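Local coordinates for protein esterase (PDB 4TX1) that acts as a carbohydrate acetylesterase of the SGNH-hydrolase family, cleaving acetyl esters and probably also aryl esters, at residues A[121-124]-A[125-129]; A[111-114]-A[115-119]; A[165-168]-A[169-172]. All blocks are in the same frame, centred on the assembly; numbering follows the deposited sequence.

Contact 1: residues A[121-124]-A[125-129]; sequences RLVN and LVRRH
R121 and L125, one turn apart on helix 112-127, meet where methyl CD2 of L125 rests over one face of the R121 guanidinium, 3.4 Å above its plane and shifted toward the rim. The closest pair is R121 NH1 and L125 CD2, at 3.6 Å. R121 starts with CG anti to its backbone N (chi1 173°) and then bends at CG (chi2 71°), which carries the long chain along the helix to the leucine. Its aliphatic length suits a border position: the flat cation lies on a methyl while NE gives a hydrogen bond to H70 O of a neighbouring subunit. The same i to i+4 theme recurs with V123 and R127, which run side by side; CG1 of V123 sits under the R127 guanidinium, 3.9 Å from NH1. That NH1 is hydrogen-bonded to L182 O, which fixes where the cation stops. On the inward side L122 CD2 and L125 CD1 approach to 4.2 Å.

Beneath these side chains run the helical hydrogen bonds, among them L125 N to R121 O (3.0 Å) and R127 N to V123 O (3.0 Å). R128 N still reaches N124 O at 2.9 Å, although R128 itself has left helical torsions, and its NH2 bonds H129 O of a second neighbouring subunit. The small branched V123 and V126 settle on strand 140-145, V126 also on strand 94-98, while L122 fills the space toward helix 78-89, so this last part of helix 112-127 packs on the two strands 94-98 and 140-145 of the parallel sheet.

Contact 2: residues A[111-114]-A[115-119]; sequences TAFG and AVKGI
T111 occupies the N-cap position of helix 112-127: T111 O accepts the first helical hydrogen bond, from A115 N at 3.2 Å, while its hydroxyl OG1 accepts from G114 N at 3.0 Å. A chi1 of 66° turns OG1 back over the first turn, where it meets an amide that has no preceding carbonyl to bond to. Threonine is well suited here, since its short side chain carries an acceptor close to the backbone. G114 suits its place as well, for a CB on it would come within 2.8 Å of T111 OG1 and crowd the cap. G114 O accepts from G118 N and from the hydroxyl of Y67.

On the outer side F113 and K117 project from the helix together. CG of K117 stands over the ring face, 4.0 Å from the centroid and 28° off its normal, a CH-pi contact between an aromatic face and the aliphatic part of a lysine. The lysine chain bends at chi2 and chi3, and its ammonium continues past the ring to a salt bridge with E120. V116 meets the ring obliquely, CG1 lying 4.2 Å from F113 CD1. The same CG1, between its own backbone N and carbonyl carbon, is pressed to 3.2 Å from F113 O. F113 and K117 also pack on M160 and L71 of a neighbouring subunit. The small A112 and A115 face inward, and the compact V116, beside the ring, joins them in bringing the helix against L174, Y175 and L178 of helix 171-182.

Contact 3: residues A[165-168]-A[169-172]; sequences VEQS and AMLA
The flat amide of Q167 has the end of M170 on one side of its plane: methyl CE lies 3.5 Å from NE2, and SD is 4.0 Å from OE1, the thioether lying against the amide in van der Waals contact. Q167 is bent at chi2 (-71°), which sets the amide at M170, and OE1 accepts a hydrogen bond from A112 N. The extended chain of M170 also brings CE to 3.7 Å from E166 O.

Below, helix 164-168 ends in a type I turn from S168 to L171. M170 N bonds Q167 O at 2.9 Å and L171 N bonds S168 O at 3.1 Å. A water donates to S168 O and accepts from A172 N, bridging the bend into helix 171-182. The S168 hydroxyl, turned back along its own helix, bonds G164 O and L149 N.

Replacing Q167 by an alanine is likely to leave A112 N without this acceptor and to remove the amide beside the M170 methyl. The chemistry implies a joint held by polar backbone bonds and a water, with the Q167 amide as its polar tie to helix 112-127, beside the apolar packing of M170 and L171 on A112 and A115.

How the contacts relate
Along the chain contact 2 comes first, contact 1 follows on the same helix, 112-127, and contact 3 lies later, at the break between helices 164-168 and 171-182. Contacts 1 and 2 have centres 15 Å apart, at the C-terminal and N-terminal halves of the helix. Contacts 2 and 3 are neighbours in space, with centres 11 Å apart, and they touch, A115 CB lying 3.7 Å from L171 CD2. Contacts 1 and 3 are 24 Å apart between centres and do not meet. Helix 112-127 packs on the parallel sheet toward its C-terminal end, and meets helix 171-182 along its N-terminal half and again at R127, in keeping with an SGNH-hydrolase fold.

Contact 1: residues A[121-124]-A[125-129]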
# COMPACT_ATOMS: atom_id res chain seq x y z
N ARG A 121 -13.78 2.33 -15.03
CA ARG A 121 -13.00 2.99 -13.99
C ARG A 121 -11.88 3.87 -14.59
O ARG A 121 -11.71 4.95 -14.15
CB ARG A 121 -12.42 1.96 -13.04
CG ARG A 121 -11.48 2.55 -12.03
CD ARG A 121 -12.18 3.40 -11.01
NE ARG A 121 -11.29 3.70 -9.92
CZ ARG A 121 -11.20 4.85 -9.31
NH1 ARG A 121 -11.95 5.85 -9.67
NH2 ARG A 121 -10.31 4.99 -8.38
N LEU A 122 -11.16 3.36 -15.59
CA LEU A 122 -10.13 4.12 -16.23
C LEU A 122 -10.71 5.40 -16.84
O LEU A 122 -10.12 6.47 -16.75
CB LEU A 122 -9.37 3.29 -17.29
CG LEU A 122 -8.67 2.04 -16.74
CD1 LEU A 122 -7.98 1.31 -17.91
CD2 LEU A 122 -7.65 2.34 -15.65
N VAL A 123 -11.88 5.28 -17.48
CA VAL A 123 -12.48 6.49 -18.09
C VAL A 123 -12.70 7.51 -16.99
O VAL A 123 -12.42 8.69 -17.16
CB VAL A 123 -13.80 6.15 -18.85
CG1 VAL A 123 -14.47 7.46 -19.27
CG2 VAL A 123 -13.42 5.24 -20.04
N ASN A 124 -13.30 7.07 -15.90
CA ASN A 124 -13.59 8.02 -14.79
C ASN A 124 -12.33 8.65 -14.17
O ASN A 124 -12.36 9.82 -13.78
CB ASN A 124 -14.40 7.29 -13.70
CG ASN A 124 -15.85 7.06 -14.15
OD1 ASN A 124 -16.49 7.98 -14.73
ND2 ASN A 124 -16.36 5.85 -13.94
N LEU A 125 -11.21 7.89 -14.12
CA LEU A 125 -9.94 8.43 -13.66
C LEU A 125 -9.48 9.57 -14.56
O LEU A 125 -8.90 10.54 -14.08
CB LEU A 125 -8.85 7.32 -13.53
CG LEU A 125 -9.12 6.39 -12.34
CD1 LEU A 125 -8.19 5.16 -12.54
CD2 LEU A 125 -8.85 7.10 -11.00
N VAL A 126 -9.70 9.46 -15.87
CA VAL A 126 -9.31 10.50 -16.79
C VAL A 126 -10.22 11.75 -16.52
O VAL A 126 -9.70 12.90 -16.41
CB VAL A 126 -9.44 10.07 -18.27
CG1 VAL A 126 -9.15 11.26 -19.16
CG2 VAL A 126 -8.45 8.92 -18.58
N ARG A 127 -11.50 11.48 -16.43
CA ARG A 127 -12.46 12.55 -16.37
C ARG A 127 -12.36 13.32 -15.07
O ARG A 127 -12.74 14.45 -15.00
CB ARG A 127 -13.83 11.99 -16.56
CG ARG A 127 -13.97 11.34 -17.92
CD ARG A 127 -15.02 12.03 -18.70
NE ARG A 127 -15.03 11.77 -20.12
CZ ARG A 127 -15.96 11.05 -20.70
NH1 ARG A 127 -16.87 10.46 -19.98
NH2 ARG A 127 -15.97 10.92 -22.00
N ARG A 128 -11.86 12.67 -14.05
CA ARG A 128 -11.71 13.34 -12.73
C ARG A 128 -10.32 13.69 -12.32
O ARG A 128 -10.15 14.08 -11.18
CB ARG A 128 -12.33 12.51 -11.62
CG ARG A 128 -13.80 12.10 -11.85
CD ARG A 128 -14.70 13.29 -11.99
NE ARG A 128 -15.38 13.75 -10.76
CZ ARG A 128 -15.70 15.04 -10.45
NH1 ARG A 128 -15.30 16.05 -11.25
NH2 ARG A 128 -16.29 15.34 -9.24
N HIS A 129 -9.35 13.53 -13.20
CA HIS A 129 -7.98 13.78 -12.88
C HIS A 129 -7.74 15.22 -12.50
O HIS A 129 -8.26 16.11 -13.20
CB HIS A 129 -7.03 13.36 -14.04
CG HIS A 129 -5.60 13.35 -13.61
ND1 HIS A 129 -5.08 12.34 -12.83
CD2 HIS A 129 -4.62 14.28 -13.71
CE1 HIS A 129 -3.84 12.64 -12.50
NE2 HIS A 129 -3.53 13.83 -12.99

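Contact 2: residues A[111-114]-A[115-119]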
# COMPACT_ATOMS: atom_id res chain seq x y z
N THR A 111 -13.23 -12.53 -17.04
CA THR A 111 -14.53 -12.14 -17.58
C THR A 111 -14.52 -10.87 -18.43
O THR A 111 -13.94 -9.85 -18.09
CB THR A 111 -15.62 -12.00 -16.47
OG1 THR A 111 -15.31 -10.89 -15.58
CG2 THR A 111 -15.74 -13.29 -15.55
N ALA A 112 -15.23 -10.91 -19.58
CA ALA A 112 -15.42 -9.72 -20.35
C ALA A 112 -16.07 -8.60 -19.53
O ALA A 112 -15.73 -7.42 -19.68
CB ALA A 112 -16.24 -10.00 -21.63
N PHE A 113 -17.06 -8.98 -18.73
CA PHE A 113 -17.78 -7.98 -17.95
C PHE A 113 -16.81 -7.29 -16.95
O PHE A 113 -16.85 -6.11 -16.79
CB PHE A 113 -18.94 -8.61 -17.17
CG PHE A 113 -19.70 -7.62 -16.46
CD1 PHE A 113 -20.47 -6.72 -17.18
CD2 PHE A 113 -19.53 -7.46 -15.08
CE1 PHE A 113 -21.14 -5.70 -16.50
CE2 PHE A 113 -20.25 -6.47 -14.43
CZ PHE A 113 -21.03 -5.61 -15.12
N GLY A 114 -15.92 -8.06 -16.33
CA GLY A 114 -14.95 -7.45 -15.39
C GLY A 114 -14.01 -6.48 -16.11
O GLY A 114 -13.62 -5.46 -15.54
N ALA A 115 -13.68 -6.75 -17.38
CA ALA A 115 -12.83 -5.91 -18.19
C ALA A 115 -13.55 -4.62 -18.50
O ALA A 115 -12.99 -3.55 -18.38
CB ALA A 115 -12.33 -6.57 -19.49
N VAL A 116 -14.82 -4.68 -18.94
CA VAL A 116 -15.48 -3.42 -19.28
C VAL A 116 -15.70 -2.57 -18.01
O VAL A 116 -15.66 -1.39 -18.10
CB VAL A 116 -16.77 -3.63 -20.10
CG1 VAL A 116 -17.80 -4.30 -19.29
CG2 VAL A 116 -17.28 -2.32 -20.70
N LYS A 117 -15.97 -3.18 -16.86
CA LYS A 117 -16.01 -2.39 -15.62
C LYS A 117 -14.68 -1.72 -15.32
O LYS A 117 -14.64 -0.61 -14.81
CB LYS A 117 -16.42 -3.26 -14.46
CG LYS A 117 -17.85 -3.72 -14.54
CD LYS A 117 -18.87 -2.56 -14.61
CE LYS A 117 -18.90 -1.73 -13.36
NZ LYS A 117 -19.89 -0.56 -13.42
N GLY A 118 -13.57 -2.42 -15.60
CA GLY A 118 -12.24 -1.83 -15.41
C GLY A 118 -12.05 -0.65 -16.37
O GLY A 118 -11.52 0.42 -15.99
N ILE A 119 -12.45 -0.80 -17.65
CA ILE A 119 -12.33 0.35 -18.55
C ILE A 119 -13.16 1.54 -18.07
O ILE A 119 -12.71 2.69 -18.15
CB ILE A 119 -12.78 -0.04 -20.00
CG1 ILE A 119 -11.86 -1.14 -20.60
CG2 ILE A 119 -12.80 1.19 -20.90
CD1 ILE A 119 -10.41 -0.74 -20.82

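Contact 3: residues A[165-168]-A[169-172]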
# COMPACT_ATOMS: atom_id res chain seq x y z
N VAL A 165 -10.70 -17.33 -25.02
CA VAL A 165 -11.13 -17.13 -26.42
C VAL A 165 -12.62 -16.74 -26.43
O VAL A 165 -13.01 -15.75 -27.07
CB VAL A 165 -10.90 -18.42 -27.22
CG1 VAL A 165 -11.59 -18.34 -28.61
CG2 VAL A 165 -9.40 -18.63 -27.38
N GLU A 166 -13.41 -17.49 -25.70
CA GLU A 166 -14.83 -17.18 -25.67
C GLU A 166 -15.14 -15.83 -25.01
O GLU A 166 -15.97 -15.06 -25.49
CB GLU A 166 -15.53 -18.30 -24.98
CG GLU A 166 -15.38 -19.63 -25.72
CD GLU A 166 -14.13 -20.50 -25.35
OE1 GLU A 166 -13.07 -20.10 -24.69
OE2 GLU A 166 -14.22 -21.68 -25.79
N GLN A 167 -14.46 -15.53 -23.88
CA GLN A 167 -14.72 -14.21 -23.23
C GLN A 167 -14.22 -13.03 -24.02
O GLN A 167 -14.86 -12.00 -24.12
CB GLN A 167 -14.26 -14.24 -21.76
CG GLN A 167 -15.04 -15.12 -20.77
CD GLN A 167 -16.43 -14.54 -20.48
OE1 GLN A 167 -16.57 -13.35 -20.19
NE2 GLN A 167 -17.47 -15.38 -20.63
N SER A 168 -13.04 -13.12 -24.64
CA SER A 168 -12.50 -12.01 -25.29
C SER A 168 -13.31 -11.60 -26.50
O SER A 168 -13.26 -10.47 -26.91
CB SER A 168 -11.04 -12.19 -25.65
OG SER A 168 -10.88 -13.19 -26.68
N ALA A 169 -14.04 -12.57 -27.05
CA ALA A 169 -14.92 -12.27 -28.20
C ALA A 169 -16.01 -11.31 -27.81
O ALA A 169 -16.64 -10.64 -28.69
CB ALA A 169 -15.53 -13.61 -28.72
N MET A 170 -16.31 -11.24 -26.51
CA MET A 170 -17.37 -10.34 -26.00
C MET A 170 -16.90 -8.93 -25.73
O MET A 170 -17.71 -8.04 -25.44
CB MET A 170 -17.98 -10.92 -24.75
CG MET A 170 -18.65 -12.26 -24.96
SD MET A 170 -19.04 -12.98 -23.36
CE MET A 170 -19.12 -14.75 -23.64
N LEU A 171 -15.57 -8.69 -25.75
CA LEU A 171 -15.09 -7.34 -25.45
C LEU A 171 -15.53 -6.25 -26.43
O LEU A 171 -15.87 -5.16 -26.00
CB LEU A 171 -13.54 -7.27 -25.33
CG LEU A 171 -12.95 -8.18 -24.28
CD1 LEU A 171 -11.45 -8.36 -24.54
CD2 LEU A 171 -13.28 -7.65 -22.86
N ALA A 172 -15.53 -6.51 -27.75
CA ALA A 172 -15.92 -5.47 -28.70
C ALA A 172 -17.36 -4.93 -28.45
O ALA A 172 -17.55 -3.75 -28.40
CB ALA A 172 -15.71 -5.94 -30.13
O HOH W 1 -14.05 -8.71 -28.97